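Local atomic coordinates of glucose-resistance amylase regulator (Weissella paramesenteroides ATCC 33313, PDB entry 4RK6), a protein that binds glucose and, as a LacI-family regulator, probably represses transcription by binding DNA at cis-regulatory sites. Residues Thr191-Ile205 with Leu219-Ala233. Residues are numbered along the deposited sequence; the frame is centred on the assembly and turned at random.
Sequences TAAIATADMVGQGLI and LSIVTIDGLQQTEIA. With GLC (alpha-D-glucopyranose), chain C.
The carboxylate of D198 accepts hydrogen bonds from T223, which closes its strand, and from G226 and L227 in the loop beyond. D198 OD1 takes T223 OG1 at 2.7 Å on its anti side and, through its syn lone pair, G226 N at 3.0 Å. L227 N, 2.8 Å from D198 OD2, is tilted out of the carboxylate plane. D198 CG lies beside the backbone N (chi1 -58°), which carries the carboxylate across to this loop; T230 CG2 packs against it. By holding G226 N and L227 N, the acid probably helps to set the course of the loop that presents D225. D225 OD1 accepts glucose O4 at 2.5 Å, and D225 OD2 accepts glucose O6 at 2.6 Å. A water links D198 N to D225 OD2, and Q242 NE2 is hydrogen-bonded to D225 OD1. Strand 192-195, helix 198-210 and strand 220-223 form a right-handed beta-alpha-beta crossover of a periplasmic-binding-protein-like domain: the strands run parallel, and the helix runs back over the face carrying A193, A195, I221 and T223. There I221 CD1 presses on L204 CB (3.6 Å) and I205 CG1, and T223 CG2 lies over G201 CA. Between helices 198-210 and 229-232, Q229 NE2 donates almost straight (174°) to Q202 OE1, the amide planes 79° apart; Q229 NE2 is also hydrogen-bonded to Q229 OE1 of the second subunit.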
ATOM      1  N   THR A 191       9.510 -27.458   7.514  1.00 19.88           N
ATOM      2  CA  THR A 191       8.469 -27.238   8.528  1.00 22.40           C
ATOM      3  C   THR A 191       8.196 -25.761   8.802  1.00 23.47           C
ATOM      4  O   THR A 191       7.198 -25.428   9.455  1.00 21.92           O
ATOM      5  CB  THR A 191       8.815 -27.934   9.858  1.00 25.41           C
ATOM      6  OG1 THR A 191      10.048 -27.398  10.398  1.00 23.39           O
ATOM      7  CG2 THR A 191       8.937 -29.443   9.641  1.00 30.69           C
ATOM      8  N   ALA A 192       9.109 -24.907   8.343  1.00 21.90           N
ATOM      9  CA  ALA A 192       9.021 -23.456   8.527  1.00 21.29           C
ATOM     10  C   ALA A 192       9.521 -22.752   7.295  1.00 20.65           C
ATOM     11  O   ALA A 192      10.403 -23.240   6.576  1.00 24.78           O
ATOM     12  CB  ALA A 192       9.822 -23.011   9.731  1.00 23.99           C
ATOM     13  N   ALA A 193       8.931 -21.595   7.034  1.00 19.84           N
ATOM     14  CA  ALA A 193       9.326 -20.750   5.935  1.00 19.97           C
ATOM     15  C   ALA A 193       9.573 -19.333   6.448  1.00 21.98           C
ATOM     16  O   ALA A 193       8.798 -18.805   7.233  1.00 21.40           O
ATOM     17  CB  ALA A 193       8.253 -20.739   4.862  1.00 22.96           C
ATOM     18  N   ILE A 194      10.688 -18.758   6.030  1.00 20.55           N
ATOM     19  CA  ILE A 194      11.009 -17.370   6.304  1.00 20.06           C
ATOM     20  C   ILE A 194      10.624 -16.610   5.051  1.00 22.30           C
ATOM     21  O   ILE A 194      11.168 -16.838   3.969  1.00 22.82           O
ATOM     22  CB  ILE A 194      12.501 -17.175   6.606  1.00 20.46           C
ATOM     23  CG1 ILE A 194      12.883 -17.978   7.852  1.00 21.23           C
ATOM     24  CG2 ILE A 194      12.793 -15.703   6.805  1.00 19.93           C
ATOM     25  CD1 ILE A 194      14.354 -18.018   8.182  1.00 21.18           C
ATOM     26  N   ALA A 195       9.664 -15.709   5.181  1.00 19.60           N
ATOM     27  CA  ALA A 195       9.155 -14.953   4.047  1.00 19.98           C
ATOM     28  C   ALA A 195       9.874 -13.620   3.932  1.00 20.95           C
ATOM     29  O   ALA A 195       9.925 -12.875   4.913  1.00 20.93           O
ATOM     30  CB  ALA A 195       7.657 -14.735   4.246  1.00 23.70           C
ATOM     31  N   THR A 196      10.387 -13.269   2.747  1.00 20.84           N
ATOM     32  CA  THR A 196      11.226 -12.068   2.626  1.00 20.63           C
ATOM     33  C   THR A 196      10.431 -10.760   2.666  1.00 19.59           C
ATOM     34  O   THR A 196      11.018  -9.679   2.746  1.00 22.38           O
ATOM     35  CB  THR A 196      12.088 -12.050   1.338  1.00 22.59           C
ATOM     36  OG1 THR A 196      11.243 -12.005   0.178  1.00 22.19           O
ATOM     37  CG2 THR A 196      12.981 -13.229   1.297  1.00 20.82           C
ATOM     38  N   ALA A 197       9.106 -10.861   2.588  1.00 20.40           N
ATOM     39  CA  ALA A 197       8.228  -9.707   2.791  1.00 20.21           C
ATOM     40  C   ALA A 197       6.910 -10.182   3.331  1.00 18.27           C
ATOM     41  O   ALA A 197       6.560 -11.358   3.196  1.00 20.60           O
ATOM     42  CB  ALA A 197       8.034  -8.931   1.505  1.00 22.28           C
ATOM     43  N   ASP A 198       6.180  -9.292   4.002  1.00 20.92           N
ATOM     44  CA  ASP A 198       4.907  -9.682   4.615  1.00 20.46           C
ATOM     45  C   ASP A 198       3.910 -10.362   3.643  1.00 18.69           C
ATOM     46  O   ASP A 198       3.264 -11.355   4.007  1.00 20.56           O
ATOM     47  CB  ASP A 198       4.208  -8.483   5.257  1.00 19.44           C
ATOM     48  CG  ASP A 198       5.069  -7.795   6.314  1.00 22.57           C
ATOM     49  OD1 ASP A 198       5.876  -8.458   7.012  1.00 21.04           O
ATOM     50  OD2 ASP A 198       4.901  -6.567   6.424  1.00 24.51           O
HETATM   51  N   MSE A 199       3.801  -9.836   2.424  1.00 18.45           N
HETATM   52  CA  MSE A 199       2.827 -10.349   1.435  1.00 21.56           C
HETATM   53  C   MSE A 199       3.190 -11.769   1.041  1.00 20.12           C
HETATM   54  O   MSE A 199       2.315 -12.561   0.766  1.00 20.68           O
HETATM   55  CB  MSE A 199       2.732  -9.439   0.206  1.00 23.75           C
HETATM   56  CG  MSE A 199       1.731  -8.331   0.440  1.00 46.98           C
HETATM   57 SE   MSE A 199      -0.055  -9.155   0.421  1.00 34.72          SE
HETATM   58  CE  MSE A 199      -0.918  -7.393   0.265  1.00 58.25           C
ATOM     59  N   VAL A 200       4.480 -12.113   1.056  1.00 18.41           N
ATOM     60  CA  VAL A 200       4.889 -13.488   0.783  1.00 19.94           C
ATOM     61  C   VAL A 200       4.259 -14.394   1.840  1.00 19.19           C
ATOM     62  O   VAL A 200       3.733 -15.466   1.528  1.00 19.63           O
ATOM     63  CB  VAL A 200       6.422 -13.638   0.771  1.00 20.06           C
ATOM     64  CG1 VAL A 200       6.836 -15.098   0.610  1.00 19.46           C
ATOM     65  CG2 VAL A 200       7.039 -12.760  -0.299  1.00 22.10           C
ATOM     66  N   GLY A 201       4.311 -13.968   3.101  1.00 20.04           N
ATOM     67  CA  GLY A 201       3.706 -14.703   4.198  1.00 18.34           C
ATOM     68  C   GLY A 201       2.198 -14.860   4.041  1.00 21.24           C
ATOM     69  O   GLY A 201       1.638 -15.918   4.302  1.00 19.33           O
ATOM     70  N   GLN A 202       1.541 -13.803   3.580  1.00 18.12           N
ATOM     71  CA  GLN A 202       0.112 -13.886   3.328  1.00 19.20           C
ATOM     72  C   GLN A 202      -0.201 -14.923   2.219  1.00 20.76           C
ATOM     73  O   GLN A 202      -1.216 -15.643   2.278  1.00 20.72           O
ATOM     74  CB  GLN A 202      -0.425 -12.514   2.978  1.00 21.05           C
ATOM     75  CG  GLN A 202      -1.897 -12.475   2.680  1.00 23.74           C
ATOM     76  CD  GLN A 202      -2.738 -12.691   3.913  1.00 24.93           C
ATOM     77  OE1 GLN A 202      -2.973 -11.746   4.689  1.00 30.30           O
ATOM     78  NE2 GLN A 202      -3.201 -13.922   4.111  1.00 22.71           N
ATOM     79  N   GLY A 203       0.646 -14.958   1.208  1.00 19.84           N
ATOM     80  CA  GLY A 203       0.501 -15.923   0.096  1.00 18.69           C
ATOM     81  C   GLY A 203       0.618 -17.339   0.585  1.00 21.30           C
ATOM     82  O   GLY A 203      -0.154 -18.203   0.201  1.00 21.73           O
ATOM     83  N   LEU A 204       1.599 -17.570   1.444  1.00 18.18           N
ATOM     84  CA  LEU A 204       1.792 -18.876   2.058  1.00 20.77           C
ATOM     85  C   LEU A 204       0.578 -19.305   2.895  1.00 19.27           C
ATOM     86  O   LEU A 204       0.109 -20.455   2.800  1.00 19.25           O
ATOM     87  CB  LEU A 204       3.013 -18.835   2.961  1.00 20.61           C
ATOM     88  CG  LEU A 204       4.364 -18.831   2.233  1.00 17.62           C
ATOM     89  CD1 LEU A 204       5.446 -18.372   3.191  1.00 19.75           C
ATOM     90  CD2 LEU A 204       4.673 -20.222   1.729  1.00 23.40           C
ATOM     91  N   ILE A 205       0.058 -18.392   3.717  1.00 18.27           N
ATOM     92  CA  ILE A 205      -1.118 -18.698   4.528  1.00 19.36           C
ATOM     93  C   ILE A 205      -2.287 -19.127   3.638  1.00 20.84           C
ATOM     94  O   ILE A 205      -2.945 -20.152   3.894  1.00 19.76           O
ATOM     95  CB  ILE A 205      -1.533 -17.487   5.379  1.00 19.11           C
ATOM     96  CG1 ILE A 205      -0.573 -17.321   6.557  1.00 19.62           C
ATOM     97  CG2 ILE A 205      -2.979 -17.640   5.855  1.00 21.44           C
ATOM     98  CD1 ILE A 205      -0.854 -16.066   7.354  1.00 22.61           C
ATOM     99  N   LEU A 219       2.687 -25.644   8.693  1.00 20.48           N
ATOM    100  CA  LEU A 219       3.803 -24.802   8.237  1.00 19.19           C
ATOM    101  C   LEU A 219       3.897 -23.590   9.137  1.00 23.84           C
ATOM    102  O   LEU A 219       2.926 -22.847   9.250  1.00 23.71           O
ATOM    103  CB  LEU A 219       3.609 -24.308   6.799  1.00 21.11           C
ATOM    104  CG  LEU A 219       4.725 -23.392   6.274  1.00 19.35           C
ATOM    105  CD1 LEU A 219       6.037 -24.143   6.138  1.00 25.20           C
ATOM    106  CD2 LEU A 219       4.339 -22.717   4.948  1.00 22.69           C
ATOM    107  N   SER A 220       5.054 -23.402   9.770  1.00 21.81           N
ATOM    108  CA  SER A 220       5.344 -22.190  10.522  1.00 20.11           C
ATOM    109  C   SER A 220       5.883 -21.096   9.591  1.00 22.17           C
ATOM    110  O   SER A 220       6.584 -21.394   8.623  1.00 22.08           O
ATOM    111  CB  SER A 220       6.356 -22.508  11.633  1.00 21.65           C
ATOM    112  OG  SER A 220       5.748 -23.269  12.681  1.00 20.57           O
ATOM    113  N   ILE A 221       5.575 -19.828   9.893  1.00 20.14           N
ATOM    114  CA  ILE A 221       6.002 -18.731   9.044  1.00 17.31           C
ATOM    115  C   ILE A 221       6.500 -17.586   9.906  1.00 22.29           C
ATOM    116  O   ILE A 221       5.862 -17.244  10.914  1.00 21.99           O
ATOM    117  CB  ILE A 221       4.860 -18.201   8.127  1.00 21.28           C
ATOM    118  CG1 ILE A 221       4.292 -19.287   7.224  1.00 19.71           C
ATOM    119  CG2 ILE A 221       5.332 -17.037   7.256  1.00 21.14           C
ATOM    120  CD1 ILE A 221       2.997 -18.846   6.560  1.00 21.55           C
ATOM    121  N   VAL A 222       7.622 -17.001   9.493  1.00 22.59           N
ATOM    122  CA  VAL A 222       8.074 -15.708  10.009  1.00 19.87           C
ATOM    123  C   VAL A 222       8.316 -14.797   8.813  1.00 21.36           C
ATOM    124  O   VAL A 222       8.955 -15.199   7.836  1.00 20.87           O
ATOM    125  CB  VAL A 222       9.352 -15.795  10.870  1.00 20.05           C
ATOM    126  CG1 VAL A 222       9.768 -14.400  11.329  1.00 21.62           C
ATOM    127  CG2 VAL A 222       9.155 -16.707  12.066  1.00 22.24           C
ATOM    128  N   THR A 223       7.802 -13.572   8.865  1.00 17.45           N
ATOM    129  CA  THR A 223       8.036 -12.605   7.781  1.00 16.80           C
ATOM    130  C   THR A 223       9.014 -11.507   8.177  1.00 21.76           C
ATOM    131  O   THR A 223       9.272 -11.289   9.355  1.00 21.48           O
ATOM    132  CB  THR A 223       6.758 -11.897   7.280  1.00 20.76           C
ATOM    133  OG1 THR A 223       6.379 -10.863   8.196  1.00 20.46           O
ATOM    134  CG2 THR A 223       5.629 -12.848   7.088  1.00 20.22           C
ATOM    135  N   ILE A 224       9.539 -10.834   7.168  1.00 18.51           N
ATOM    136  CA  ILE A 224      10.361  -9.646   7.356  1.00 18.81           C
ATOM    137  C   ILE A 224       9.604  -8.428   6.877  1.00 22.54           C
ATOM    138  O   ILE A 224       9.137  -8.399   5.748  1.00 21.72           O
ATOM    139  CB  ILE A 224      11.685  -9.752   6.594  1.00 22.59           C
ATOM    140  CG1 ILE A 224      12.523 -10.851   7.225  1.00 24.75           C
ATOM    141  CG2 ILE A 224      12.402  -8.394   6.632  1.00 27.56           C
ATOM    142  CD1 ILE A 224      13.709 -11.287   6.391  1.00 27.70           C
ATOM    143  N   ASP A 225       9.475  -7.445   7.786  1.00 19.99           N
ATOM    144  CA  ASP A 225       9.025  -6.068   7.563  1.00 18.15           C
ATOM    145  C   ASP A 225       8.086  -5.646   8.705  1.00 23.56           C
ATOM    146  O   ASP A 225       8.256  -4.589   9.295  1.00 24.33           O
ATOM    147  CB  ASP A 225       8.323  -5.795   6.226  1.00 23.95           C
ATOM    148  CG  ASP A 225       9.286  -5.693   5.061  1.00 21.56           C
ATOM    149  OD1 ASP A 225      10.518  -5.692   5.295  1.00 24.55           O
ATOM    150  OD2 ASP A 225       8.801  -5.671   3.905  1.00 24.39           O
ATOM    151  N   GLY A 226       7.065  -6.447   8.966  1.00 20.37           N
ATOM    152  CA  GLY A 226       6.162  -6.205  10.072  1.00 20.43           C
ATOM    153  C   GLY A 226       5.149  -5.101   9.856  1.00 24.19           C
ATOM    154  O   GLY A 226       4.731  -4.459  10.819  1.00 23.81           O
ATOM    155  N   LEU A 227       4.753  -4.888   8.606  1.00 24.46           N
ATOM    156  CA  LEU A 227       3.719  -3.903   8.270  1.00 21.81           C
ATOM    157  C   LEU A 227       2.297  -4.464   8.507  1.00 21.37           C
ATOM    158  O   LEU A 227       2.135  -5.572   9.047  1.00 20.33           O
ATOM    159  CB  LEU A 227       3.936  -3.377   6.863  1.00 30.66           C
ATOM    160  CG  LEU A 227       5.266  -2.614   6.674  1.00 35.74           C
ATOM    161  CD1 LEU A 227       5.528  -2.399   5.194  1.00 50.08           C
ATOM    162  CD2 LEU A 227       5.252  -1.302   7.434  1.00 45.88           C
ATOM    163  N   GLN A 228       1.272  -3.679   8.135  1.00 23.59           N
ATOM    164  CA  GLN A 228      -0.115  -3.989   8.486  1.00 27.34           C
ATOM    165  C   GLN A 228      -0.605  -5.378   8.070  1.00 20.97           C
ATOM    166  O   GLN A 228      -1.388  -5.984   8.781  1.00 20.34           O
ATOM    167  CB  GLN A 228      -1.058  -2.935   7.897  1.00 33.67           C
ATOM    168  CG  GLN A 228      -2.517  -3.152   8.262  1.00 39.14           C
ATOM    169  CD  GLN A 228      -3.452  -2.168   7.586  1.00 61.96           C
ATOM    170  OE1 GLN A 228      -3.255  -1.791   6.426  1.00 49.16           O
ATOM    171  NE2 GLN A 228      -4.495  -1.767   8.302  1.00 39.00           N
ATOM    172  N   GLN A 229      -0.152  -5.889   6.938  1.00 21.70           N
ATOM    173  CA  GLN A 229      -0.580  -7.243   6.525  1.00 24.65           C
ATOM    174  C   GLN A 229      -0.351  -8.310   7.595  1.00 21.32           C
ATOM    175  O   GLN A 229      -1.144  -9.271   7.712  1.00 21.00           O
ATOM    176  CB  GLN A 229       0.064  -7.646   5.200  1.00 21.78           C
ATOM    177  CG  GLN A 229      -0.728  -8.655   4.417  1.00 24.44           C
ATOM    178  CD  GLN A 229      -2.020  -8.062   3.846  1.00 30.87           C
ATOM    179  OE1 GLN A 229      -2.069  -6.889   3.450  1.00 33.68           O
ATOM    180  NE2 GLN A 229      -3.052  -8.861   3.797  1.00 30.06           N
ATOM    181  N   THR A 230       0.703  -8.161   8.404  1.00 20.72           N
ATOM    182  CA  THR A 230       0.978  -9.141   9.458  1.00 17.53           C
ATOM    183  C   THR A 230      -0.060  -9.155  10.573  1.00 18.61           C
ATOM    184  O   THR A 230      -0.248 -10.162  11.230  1.00 21.55           O
ATOM    185  CB  THR A 230       2.381  -8.965  10.081  1.00 19.60           C
ATOM    186  OG1 THR A 230       2.458  -7.728  10.813  1.00 20.05           O
ATOM    187  CG2 THR A 230       3.440  -9.021   9.019  1.00 20.73           C
ATOM    188  N   GLU A 231      -0.748  -8.029  10.748  1.00 21.48           N
ATOM    189  CA  GLU A 231      -1.814  -7.864  11.746  1.00 19.07           C
ATOM    190  C   GLU A 231      -3.197  -8.269  11.226  1.00 20.54           C
ATOM    191  O   GLU A 231      -4.077  -8.628  12.016  1.00 22.36           O
ATOM    192  CB  GLU A 231      -1.877  -6.393  12.180  1.00 25.87           C
ATOM    193  CG  GLU A 231      -0.576  -5.800  12.713  1.00 38.18           C
ATOM    194  CD  GLU A 231      -0.525  -4.276  12.616  1.00 77.16           C
ATOM    195  OE1 GLU A 231      -1.578  -3.625  12.421  1.00 60.87           O
ATOM    196  OE2 GLU A 231       0.585  -3.716  12.724  1.00 48.48           O
ATOM    197  N   ILE A 232      -3.399  -8.179   9.919  1.00 19.32           N
ATOM    198  CA  ILE A 232      -4.716  -8.518   9.338  1.00 21.73           C
ATOM    199  C   ILE A 232      -4.762  -9.960   8.835  1.00 22.04           C
ATOM    200  O   ILE A 232      -5.838 -10.507   8.628  1.00 22.48           O
ATOM    201  CB  ILE A 232      -5.210  -7.505   8.270  1.00 28.34           C
ATOM    202  CG1 ILE A 232      -4.442  -7.595   6.980  1.00 29.64           C
ATOM    203  CG2 ILE A 232      -5.146  -6.081   8.788  1.00 28.23           C
ATOM    204  CD1 ILE A 232      -4.858  -6.545   5.960  1.00 49.32           C
ATOM    205  N   ALA A 233      -3.597 -10.583   8.674  1.00 21.49           N
ATOM    206  CA  ALA A 233      -3.517 -12.009   8.355  1.00 23.02           C
ATOM    207  C   ALA A 233      -4.140 -12.817   9.477  1.00 22.21           C
ATOM    208  O   ALA A 233      -4.158 -12.383  10.647  1.00 20.76           O
ATOM    209  CB  ALA A 233      -2.065 -12.441   8.185  1.00 21.24           C
TER
HETATM  210  C1  GLC C 401      13.184  -3.899   0.064  1.00 48.41           C
HETATM  211  C2  GLC C 401      13.877  -3.437   1.346  1.00 29.09           C
HETATM  212  C3  GLC C 401      13.855  -4.480   2.445  1.00 25.54           C
HETATM  213  C4  GLC C 401      12.443  -5.058   2.577  1.00 19.81           C
HETATM  214  C5  GLC C 401      12.072  -5.700   1.240  1.00 28.21           C
HETATM  215  C6  GLC C 401      10.663  -6.288   1.265  1.00 23.10           C
HETATM  216  O1  GLC C 401      14.095  -4.662  -0.628  1.00 33.22           O
HETATM  217  O2  GLC C 401      15.243  -3.117   1.093  1.00 30.58           O
HETATM  218  O3  GLC C 401      14.236  -3.794   3.632  1.00 25.92           O
HETATM  219  O4  GLC C 401      12.397  -5.963   3.638  1.00 22.26           O
HETATM  220  O5  GLC C 401      12.051  -4.734   0.222  1.00 30.84           O
HETATM  221  O6  GLC C 401       9.708  -5.302   1.505  1.00 26.12           O
HETATM  222  O   HOH W   1       4.978 -25.778  12.099  1.00 25.79           O
HETATM  223  O   HOH W   2       6.209  -6.283   3.754  1.00 29.56           O
HETATM  224  O   HOH W   3       2.362  -5.517   5.381  1.00 39.53           O